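Local coordinates for putative translational inhibitor protein (Yersinia pestis, PDB 5V4D) that is of unknown function but belongs to the Rid (YjgF-like) family, whose members include enamine/imine deaminases, and may act in the same way, at residues S14-G17 with P18-Q21; E46-I49 with E50-T53; T53-V56 with L57-D61. All coordinates share one frame; numbering follows the deposited sequence.

Contact 1. Residues S14-G17 with P18-Q21; sequences SAIG and PYSQ
The Tyr19 ring lies over Ala15, whose methyl sits on one face. Ala15 CB is 3.8 Å from the centroid of the Tyr19 ring, 22° off the ring normal, a CH-pi contact. Backbone of Ile16 and Gly17 approaches the ring obliquely. The ring folds back over residues 15-17 because CG of Tyr19 stands between its own backbone N and carbonyl carbon (chi1 58°). At the far end of the ring the hydroxyl accepts a hydrogen bond from the backbone: Ile16 N to Tyr19 OH is 2.8 Å, with an angle of 158° at the hydrogen. Ile16 CG1 also comes close, at 3.1 Å from Tyr19 OH. Pro18 is the centre of an inverse gamma turn, closed by a bent bond of 2.8 Å from Tyr19 N to Gly17 O. A bound acetic acid, probably from the crystallisation liquor, lies about 4 Å from the Tyr19 side chain and may mark a pocket. This is consistent with Rid trimers, whose active-site clefts lie between subunits. The segment belongs to the loop between strands 5-7 and 22-25. Here Pro18 packs on Phe103 and Tyr19 on Arg106, both of a second subunit; Arg106 lies in its strand 105-110 and Phe103 just before it.

Contact 2. Residues E46-I49 with E50-T53; sequences ENDI and EKQT
Lys51 and Glu46 form the salt bridge of this contact. Their side chains cross at an angle, and Lys51 NZ is 3.0 Å from Glu46 OE1. The lysine chain is extended and runs past the carboxylate of Asp48 on its way. Asp48 OD1 stays beyond salt-bridge distance of the ammonium, but the opposite charges may still attract.

The other oxygen of Asp48, OD2, accepts the capping bonds. It takes a bond of 3.1 Å from Lys51 N, nearly straight at 167°, which arrives from above the carboxylate plane. It takes a second, weak one from Glu50 N. The carboxylate is carried there with CG anti to the backbone N (chi1 173°).

Hydrogen bonds from the Gln52 side-chain amide tie the preceding turn to the helix. Gln52 NE2 gives one of 3.0 Å to Glu46 O from above the carbonyl plane. Asp48 N reaches the same oxygen from the opposite face, closing an inverse gamma turn centred on Asn47. A water bridges Gln52 NE2 and Asn47 ND2. Gln52 OE1 is held by Leu119 N.

Thr53 bonds back to the first turn. Thr53 OG1 donates a hydrogen bond of 2.8 Å to Ile49 O, and Thr53 N donates another from the opposite face.

The Asp48 bonds are an N-cap at the start of helix 49-66; the salt bridge and the Gln52 bonds fix the preceding turn to it.

Contact 3. Residues T53-V56 with L57-D61; sequences TRQV and LKNID
Gln55 and Asn59 cross at an angle on one side of the helix, their amide planes 38° apart. Gln55 NE2 gives a hydrogen bond to Asn59 OD1 at 3.1 Å. The oxygen lies in the Gln55 amide plane, but the donor stands 37° out of the Asn59 carbonyl plane. The bond is fairly straight. Gln55 starts out away from Asn59 and comes back through a bend at chi2 (70°), which turns its amide along the helix. The Asn59 amide is gripped at both ends. Its ND2 bonds to Ile37 O, so the side chain joins the helix to the loop after strand 28-31.

The backbone follows the regular i to i+4 pattern of an alpha helix, here in the middle of helix 49-66, which packs against the sheet of the alpha-beta fold. Leu57 N, Lys58 N, Asn59 N and Ile60 N each bond to the carbonyl four residues back. The bond from Ile60 N to Val56 O is 2.9 Å.

On the apolar side, Val56 and Ile60 also cross at an angle. Val56 CG1 meets Ile60 CD1 at 3.9 Å, and both residues rest on Ile122 of strand 120-127. Thr53 and Leu57 instead lie side by side and point the same way. Thr53 CG2 is 3.9 Å from Leu57 CD1. This pair leans toward helix 87-98, where Thr53 touches Val90 and Ile93, and Leu57 touches Tyr97. Asp61 OD1 bonds to Tyr97 OH on that same helix.

Overall arrangement
The three contacts follow one another along the chain. Contact 1 lies in the loop between strands 5-7 and 22-25. Contact 2 opens helix 49-66, and contact 3 continues along it, sharing Thr53. The centres of contacts 2 and 3 are 11 Å apart. Contact 1 stands apart from both, its centre 22 Å from that of contact 2 and 16 Å from that of contact 3. Contacts 2 and 3 both adjoin strand 120-127 and helix 87-98, so they belong to the helical layer packed on the mixed sheet. Contact 1 instead faces a second subunit, so it takes part in the three-chain assembly, consistent with the trimers of the Rid family.

Contact 1. Residues S14-G17 with P18-Q21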
ATOM      1  N   SER A  14     -10.876   1.116 -19.066  1.00 21.78           N
ATOM      2  CA  SER A  14      -9.633   0.796 -19.750  1.00 21.20           C
ATOM      3  C   SER A  14      -8.461   1.471 -19.052  1.00 23.05           C
ATOM      4  O   SER A  14      -8.569   2.605 -18.582  1.00 30.00           O
ATOM      5  CB  SER A  14      -9.692   1.246 -21.206  1.00 31.36           C
ATOM      6  OG  SER A  14     -10.832   0.684 -21.821  1.00 39.22           O
ATOM      7  N   ALA A  15      -7.334   0.783 -19.004  1.00 33.73           N
ATOM      8  CA  ALA A  15      -6.151   1.361 -18.369  1.00 39.56           C
ATOM      9  C   ALA A  15      -5.735   2.667 -19.067  1.00 46.87           C
ATOM     10  O   ALA A  15      -5.547   2.694 -20.293  1.00 48.66           O
ATOM     11  CB  ALA A  15      -5.013   0.341 -18.377  1.00 41.97           C
ATOM     12  N   ILE A  16      -5.633   3.750 -18.278  1.00 39.60           N
ATOM     13  CA  ILE A  16      -5.230   5.089 -18.725  1.00 48.79           C
ATOM     14  C   ILE A  16      -3.734   5.315 -18.493  1.00 49.64           C
ATOM     15  O   ILE A  16      -3.286   6.459 -18.330  1.00 47.24           O
ATOM     16  CB  ILE A  16      -6.048   6.195 -18.011  1.00 55.82           C
ATOM     17  CG1 ILE A  16      -5.791   6.173 -16.488  1.00 59.19           C
ATOM     18  CG2 ILE A  16      -7.539   6.087 -18.345  1.00 54.56           C
ATOM     19  CD1 ILE A  16      -6.484   7.277 -15.671  1.00 57.31           C
ATOM     20  N   GLY A  17      -2.953   4.231 -18.498  1.00 35.92           N
ATOM     21  CA  GLY A  17      -1.520   4.260 -18.255  1.00 29.07           C
ATOM     22  C   GLY A  17      -1.004   2.836 -18.399  1.00 38.72           C
ATOM     23  O   GLY A  17      -1.792   1.893 -18.569  1.00 33.57           O
ATOM     24  N   PRO A  18       0.419   2.619 -18.305  1.00 37.40           N
ATOM     25  CA  PRO A  18       1.027   1.280 -18.539  1.00 27.33           C
ATOM     26  C   PRO A  18       0.840   0.339 -17.346  1.00 25.88           C
ATOM     27  O   PRO A  18       1.751   0.072 -16.543  1.00 25.93           O
ATOM     28  CB  PRO A  18       2.505   1.616 -18.767  1.00 29.77           C
ATOM     29  CG  PRO A  18       2.728   2.809 -17.956  1.00 27.90           C
ATOM     30  CD  PRO A  18       1.446   3.641 -18.015  1.00 34.17           C
ATOM     31  N   TYR A  19      -0.379  -0.180 -17.223  1.00 24.24           N
ATOM     32  CA  TYR A  19      -0.719  -1.056 -16.116  1.00 21.97           C
ATOM     33  C   TYR A  19      -1.822  -2.004 -16.584  1.00 19.19           C
ATOM     34  O   TYR A  19      -2.430  -1.823 -17.648  1.00 25.34           O
ATOM     35  CB  TYR A  19      -1.122  -0.273 -14.849  1.00 21.01           C
ATOM     36  CG  TYR A  19      -2.296   0.672 -15.020  1.00 22.95           C
ATOM     37  CD1 TYR A  19      -3.585   0.244 -14.791  1.00 24.02           C
ATOM     38  CD2 TYR A  19      -2.098   2.010 -15.390  1.00 35.93           C
ATOM     39  CE1 TYR A  19      -4.653   1.085 -14.959  1.00 31.36           C
ATOM     40  CE2 TYR A  19      -3.177   2.871 -15.555  1.00 38.70           C
ATOM     41  CZ  TYR A  19      -4.456   2.390 -15.347  1.00 38.52           C
ATOM     42  OH  TYR A  19      -5.563   3.204 -15.512  1.00 38.23           O
ATOM     43  N   SER A  20      -2.001  -3.078 -15.823  1.00 17.09           N
ATOM     44  CA  SER A  20      -3.107  -3.990 -16.041  1.00 16.18           C
ATOM     45  C   SER A  20      -4.204  -3.736 -15.013  1.00 16.28           C
ATOM     46  O   SER A  20      -3.908  -3.348 -13.881  1.00 18.37           O
ATOM     47  CB  SER A  20      -2.635  -5.433 -15.912  1.00 21.84           C
ATOM     48  OG  SER A  20      -1.666  -5.750 -16.923  1.00 19.58           O
ATOM     49  N   GLN A  21      -5.463  -3.976 -15.398  1.00 15.94           N
ATOM     50  CA  GLN A  21      -6.555  -3.847 -14.411  1.00 16.12           C
ATOM     51  C   GLN A  21      -6.298  -4.702 -13.172  1.00 16.73           C
ATOM     52  O   GLN A  21      -6.540  -4.262 -12.029  1.00 17.20           O
ATOM     53  CB  GLN A  21      -7.895  -4.215 -15.044  1.00 14.40           C
ATOM     54  CG  GLN A  21      -8.313  -3.289 -16.198  1.00 15.59           C
ATOM     55  CD  GLN A  21      -9.545  -3.803 -16.919  1.00 20.23           C
ATOM     56  OE1 GLN A  21      -9.735  -5.010 -17.000  1.00 20.10           O
ATOM     57  NE2 GLN A  21     -10.382  -2.890 -17.465  1.00 19.24           N
TER

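Contact 2. Residues E46-I49 with E50-T53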
ATOM      1  N   GLU A  46     -19.580  12.557 -11.677  1.00 19.34           N
ATOM      2  CA  GLU A  46     -19.758  13.854 -11.022  1.00 20.21           C
ATOM      3  C   GLU A  46     -18.915  13.979  -9.751  1.00 21.35           C
ATOM      4  O   GLU A  46     -18.635  12.984  -9.060  1.00 19.92           O
ATOM      5  CB  GLU A  46     -21.246  13.996 -10.690  1.00 23.41           C
ATOM      6  CG  GLU A  46     -21.641  15.141  -9.812  1.00 43.51           C
ATOM      7  CD  GLU A  46     -23.137  15.227  -9.654  1.00 52.33           C
ATOM      8  OE1 GLU A  46     -23.592  15.216  -8.485  1.00 43.90           O
ATOM      9  OE2 GLU A  46     -23.842  15.292 -10.700  1.00 55.50           O
ATOM     10  N   ASN A  47     -18.568  15.234  -9.408  1.00 21.17           N
ATOM     11  CA  ASN A  47     -17.801  15.558  -8.201  1.00 20.94           C
ATOM     12  C   ASN A  47     -18.680  15.445  -6.950  1.00 23.54           C
ATOM     13  O   ASN A  47     -19.078  16.445  -6.324  1.00 26.59           O
ATOM     14  CB  ASN A  47     -17.196  16.963  -8.389  1.00 25.19           C
ATOM     15  CG  ASN A  47     -16.240  17.356  -7.286  1.00 35.89           C
ATOM     16  OD1 ASN A  47     -16.422  18.397  -6.650  1.00 40.63           O
ATOM     17  ND2 ASN A  47     -15.192  16.564  -7.085  1.00 25.70           N
ATOM     18  N   ASP A  48     -18.996  14.206  -6.592  1.00 16.96           N
ATOM     19  CA  ASP A  48     -19.901  13.852  -5.499  1.00 16.11           C
ATOM     20  C   ASP A  48     -19.330  12.574  -4.881  1.00 17.15           C
ATOM     21  O   ASP A  48     -19.193  11.566  -5.587  1.00 18.05           O
ATOM     22  CB  ASP A  48     -21.304  13.639  -6.078  1.00 19.94           C
ATOM     23  CG  ASP A  48     -22.336  13.095  -5.095  1.00 25.58           C
ATOM     24  OD1 ASP A  48     -23.507  13.559  -5.168  1.00 36.73           O
ATOM     25  OD2 ASP A  48     -22.098  12.166  -4.335  1.00 23.47           O
ATOM     26  N   ILE A  49     -18.916  12.639  -3.604  1.00 15.96           N
ATOM     27  CA  ILE A  49     -18.206  11.502  -3.013  1.00 14.96           C
ATOM     28  C   ILE A  49     -19.058  10.230  -3.030  1.00 15.10           C
ATOM     29  O   ILE A  49     -18.520   9.138  -3.209  1.00 15.78           O
ATOM     30  CB  ILE A  49     -17.710  11.857  -1.594  1.00 15.64           C
ATOM     31  CG1 ILE A  49     -16.858  10.723  -1.024  1.00 17.63           C
ATOM     32  CG2 ILE A  49     -18.885  12.166  -0.616  1.00 19.25           C
ATOM     33  CD1 ILE A  49     -15.470  10.592  -1.721  1.00 18.96           C
ATOM     34  N   GLU A  50     -20.381  10.347  -2.851  1.00 16.67           N
ATOM     35  CA  GLU A  50     -21.223   9.143  -2.836  1.00 16.65           C
ATOM     36  C   GLU A  50     -21.285   8.501  -4.215  1.00 18.35           C
ATOM     37  O   GLU A  50     -21.079   7.280  -4.360  1.00 17.21           O
ATOM     38  CB  GLU A  50     -22.633   9.482  -2.311  1.00 18.20           C
ATOM     39  CG  GLU A  50     -22.556   9.986  -0.864  1.00 19.66           C
ATOM     40  CD  GLU A  50     -23.894  10.315  -0.218  1.00 29.48           C
ATOM     41  OE1 GLU A  50     -23.880  11.018   0.832  1.00 32.06           O
ATOM     42  OE2 GLU A  50     -24.950   9.878  -0.742  1.00 36.13           O
ATOM     43  N   LYS A  51     -21.563   9.298  -5.251  1.00 15.67           N
ATOM     44  CA  LYS A  51     -21.601   8.745  -6.613  1.00 15.31           C
ATOM     45  C   LYS A  51     -20.249   8.149  -6.999  1.00 16.91           C
ATOM     46  O   LYS A  51     -20.186   7.081  -7.640  1.00 16.12           O
ATOM     47  CB  LYS A  51     -22.018   9.834  -7.597  1.00 16.41           C
ATOM     48  CG  LYS A  51     -23.494  10.188  -7.469  1.00 20.50           C
ATOM     49  CD  LYS A  51     -23.837  11.360  -8.356  1.00 22.30           C
ATOM     50  CE  LYS A  51     -25.307  11.785  -8.176  1.00 24.42           C
ATOM     51  NZ  LYS A  51     -25.564  12.989  -9.007  1.00 26.10           N
ATOM     52  N   GLN A  52     -19.156   8.798  -6.575  1.00 16.16           N
ATOM     53  CA  GLN A  52     -17.833   8.305  -6.959  1.00 16.25           C
ATOM     54  C   GLN A  52     -17.493   7.013  -6.242  1.00 14.73           C
ATOM     55  O   GLN A  52     -16.919   6.097  -6.854  1.00 15.67           O
ATOM     56  CB  GLN A  52     -16.751   9.373  -6.704  1.00 15.11           C
ATOM     57  CG  GLN A  52     -16.884  10.560  -7.652  1.00 15.09           C
ATOM     58  CD  GLN A  52     -15.635  11.410  -7.730  1.00 16.71           C
ATOM     59  OE1 GLN A  52     -14.637  11.150  -7.062  1.00 15.68           O
ATOM     60  NE2 GLN A  52     -15.684  12.423  -8.590  1.00 19.67           N
ATOM     61  N   THR A  53     -17.860   6.894  -4.955  1.00 15.48           N
ATOM     62  CA  THR A  53     -17.632   5.643  -4.238  1.00 14.24           C
ATOM     63  C   THR A  53     -18.402   4.504  -4.876  1.00 14.36           C
ATOM     64  O   THR A  53     -17.860   3.409  -5.045  1.00 14.62           O
ATOM     65  CB  THR A  53     -18.041   5.796  -2.770  1.00 16.26           C
ATOM     66  OG1 THR A  53     -17.259   6.828  -2.146  1.00 16.32           O
ATOM     67  CG2 THR A  53     -17.758   4.512  -2.049  1.00 16.84           C
TER
HETATM   68  O   HOH W   1     -13.869  14.754  -8.677  1.00 17.41           O

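Contact 3. Residues T53-V56 with L57-D61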
ATOM      1  N   THR A  53     -17.860   6.894  -4.955  1.00 15.48           N
ATOM      2  CA  THR A  53     -17.632   5.643  -4.238  1.00 14.24           C
ATOM      3  C   THR A  53     -18.402   4.504  -4.876  1.00 14.36           C
ATOM      4  O   THR A  53     -17.860   3.409  -5.045  1.00 14.62           O
ATOM      5  CB  THR A  53     -18.041   5.796  -2.770  1.00 16.26           C
ATOM      6  OG1 THR A  53     -17.259   6.828  -2.146  1.00 16.32           O
ATOM      7  CG2 THR A  53     -17.758   4.512  -2.049  1.00 16.84           C
ATOM      8  N   ARG A  54     -19.653   4.761  -5.274  1.00 14.82           N
ATOM      9  CA  ARG A  54     -20.442   3.731  -5.939  1.00 14.57           C
ATOM     10  C   ARG A  54     -19.772   3.280  -7.225  1.00 16.08           C
ATOM     11  O   ARG A  54     -19.668   2.068  -7.481  1.00 16.32           O
ATOM     12  CB  ARG A  54     -21.850   4.241  -6.238  1.00 16.97           C
ATOM     13  CG  ARG A  54     -22.671   4.486  -5.017  1.00 18.27           C
ATOM     14  CD  ARG A  54     -24.095   4.856  -5.408  1.00 20.46           C
ATOM     15  NE  ARG A  54     -24.826   5.241  -4.206  1.00 26.21           N
ATOM     16  CZ  ARG A  54     -25.270   4.391  -3.272  1.00 33.14           C
ATOM     17  NH1 ARG A  54     -25.086   3.087  -3.383  1.00 32.97           N
ATOM     18  NH2 ARG A  54     -25.892   4.855  -2.199  1.00 37.39           N
ATOM     19  N   GLN A  55     -19.265   4.241  -8.015  1.00 16.39           N
ATOM     20  CA  GLN A  55     -18.612   3.889  -9.281  1.00 14.66           C
ATOM     21  C   GLN A  55     -17.365   3.041  -9.027  1.00 15.09           C
ATOM     22  O   GLN A  55     -17.136   2.048  -9.724  1.00 14.93           O
ATOM     23  CB  GLN A  55     -18.281   5.157 -10.083  1.00 14.57           C
ATOM     24  CG  GLN A  55     -17.738   4.796 -11.434  1.00 15.20           C
ATOM     25  CD  GLN A  55     -18.821   4.208 -12.313  1.00 15.68           C
ATOM     26  OE1 GLN A  55     -19.861   4.840 -12.502  1.00 17.00           O
ATOM     27  NE2 GLN A  55     -18.646   2.973 -12.752  1.00 17.75           N
ATOM     28  N   VAL A  56     -16.561   3.412  -8.012  1.00 14.72           N
ATOM     29  CA  VAL A  56     -15.330   2.687  -7.740  1.00 13.40           C
ATOM     30  C   VAL A  56     -15.641   1.254  -7.353  1.00 14.14           C
ATOM     31  O   VAL A  56     -14.981   0.313  -7.809  1.00 14.52           O
ATOM     32  CB  VAL A  56     -14.546   3.408  -6.639  1.00 14.84           C
ATOM     33  CG1 VAL A  56     -13.482   2.497  -6.000  1.00 15.29           C
ATOM     34  CG2 VAL A  56     -13.949   4.703  -7.203  1.00 15.01           C
ATOM     35  N   LEU A  57     -16.649   1.067  -6.500  1.00 15.55           N
ATOM     36  CA  LEU A  57     -16.967  -0.288  -6.041  1.00 14.07           C
ATOM     37  C   LEU A  57     -17.517  -1.127  -7.183  1.00 14.94           C
ATOM     38  O   LEU A  57     -17.259  -2.332  -7.245  1.00 16.28           O
ATOM     39  CB  LEU A  57     -17.950  -0.220  -4.861  1.00 14.13           C
ATOM     40  CG  LEU A  57     -17.288   0.456  -3.674  1.00 14.04           C
ATOM     41  CD1 LEU A  57     -18.386   0.726  -2.644  1.00 17.57           C
ATOM     42  CD2 LEU A  57     -16.178  -0.389  -3.092  1.00 18.57           C
ATOM     43  N   LYS A  58     -18.311  -0.527  -8.086  1.00 14.16           N
ATOM     44  CA  LYS A  58     -18.780  -1.278  -9.258  1.00 14.44           C
ATOM     45  C   LYS A  58     -17.624  -1.660 -10.171  1.00 15.15           C
ATOM     46  O   LYS A  58     -17.627  -2.760 -10.760  1.00 16.82           O
ATOM     47  CB  LYS A  58     -19.825  -0.462 -10.047  1.00 17.33           C
ATOM     48  CG  LYS A  58     -21.206  -0.359  -9.364  1.00 22.92           C
ATOM     49  CD  LYS A  58     -21.895  -1.722  -9.221  1.00 26.64           C
ATOM     50  CE  LYS A  58     -22.182  -2.388 -10.567  1.00 41.19           C
ATOM     51  NZ  LYS A  58     -22.929  -3.726 -10.453  1.00 44.84           N
ATOM     52  N   ASN A  59     -16.638  -0.764 -10.323  1.00 14.30           N
ATOM     53  CA  ASN A  59     -15.473  -1.077 -11.150  1.00 13.73           C
ATOM     54  C   ASN A  59     -14.671  -2.221 -10.545  1.00 14.49           C
ATOM     55  O   ASN A  59     -14.245  -3.138 -11.260  1.00 15.44           O
ATOM     56  CB  ASN A  59     -14.581   0.174 -11.311  1.00 14.05           C
ATOM     57  CG  ASN A  59     -15.249   1.262 -12.131  1.00 15.29           C
ATOM     58  OD1 ASN A  59     -16.256   1.015 -12.777  1.00 16.00           O
ATOM     59  ND2 ASN A  59     -14.670   2.465 -12.127  1.00 16.96           N
ATOM     60  N   ILE A  60     -14.478  -2.195  -9.231  1.00 14.14           N
ATOM     61  CA  ILE A  60     -13.826  -3.314  -8.546  1.00 15.90           C
ATOM     62  C   ILE A  60     -14.600  -4.605  -8.765  1.00 14.81           C
ATOM     63  O   ILE A  60     -14.015  -5.634  -9.079  1.00 16.35           O
ATOM     64  CB  ILE A  60     -13.683  -3.020  -7.040  1.00 15.38           C
ATOM     65  CG1 ILE A  60     -12.635  -1.920  -6.809  1.00 13.90           C
ATOM     66  CG2 ILE A  60     -13.363  -4.330  -6.242  1.00 15.24           C
ATOM     67  CD1 ILE A  60     -12.692  -1.299  -5.359  1.00 15.46           C
ATOM     68  N   ASP A  61     -15.918  -4.569  -8.595  1.00 13.43           N
ATOM     69  CA  ASP A  61     -16.701  -5.784  -8.775  1.00 14.91           C
ATOM     70  C   ASP A  61     -16.487  -6.372 -10.167  1.00 16.70           C
ATOM     71  O   ASP A  61     -16.349  -7.590 -10.319  1.00 17.98           O
ATOM     72  CB  ASP A  61     -18.178  -5.471  -8.518  1.00 14.59           C
ATOM     73  CG  ASP A  61     -18.963  -6.713  -8.210  1.00 18.95           C
ATOM     74  OD1 ASP A  61     -18.769  -7.224  -7.094  1.00 20.96           O
ATOM     75  OD2 ASP A  61     -19.806  -7.122  -9.045  1.00 22.91           O
TER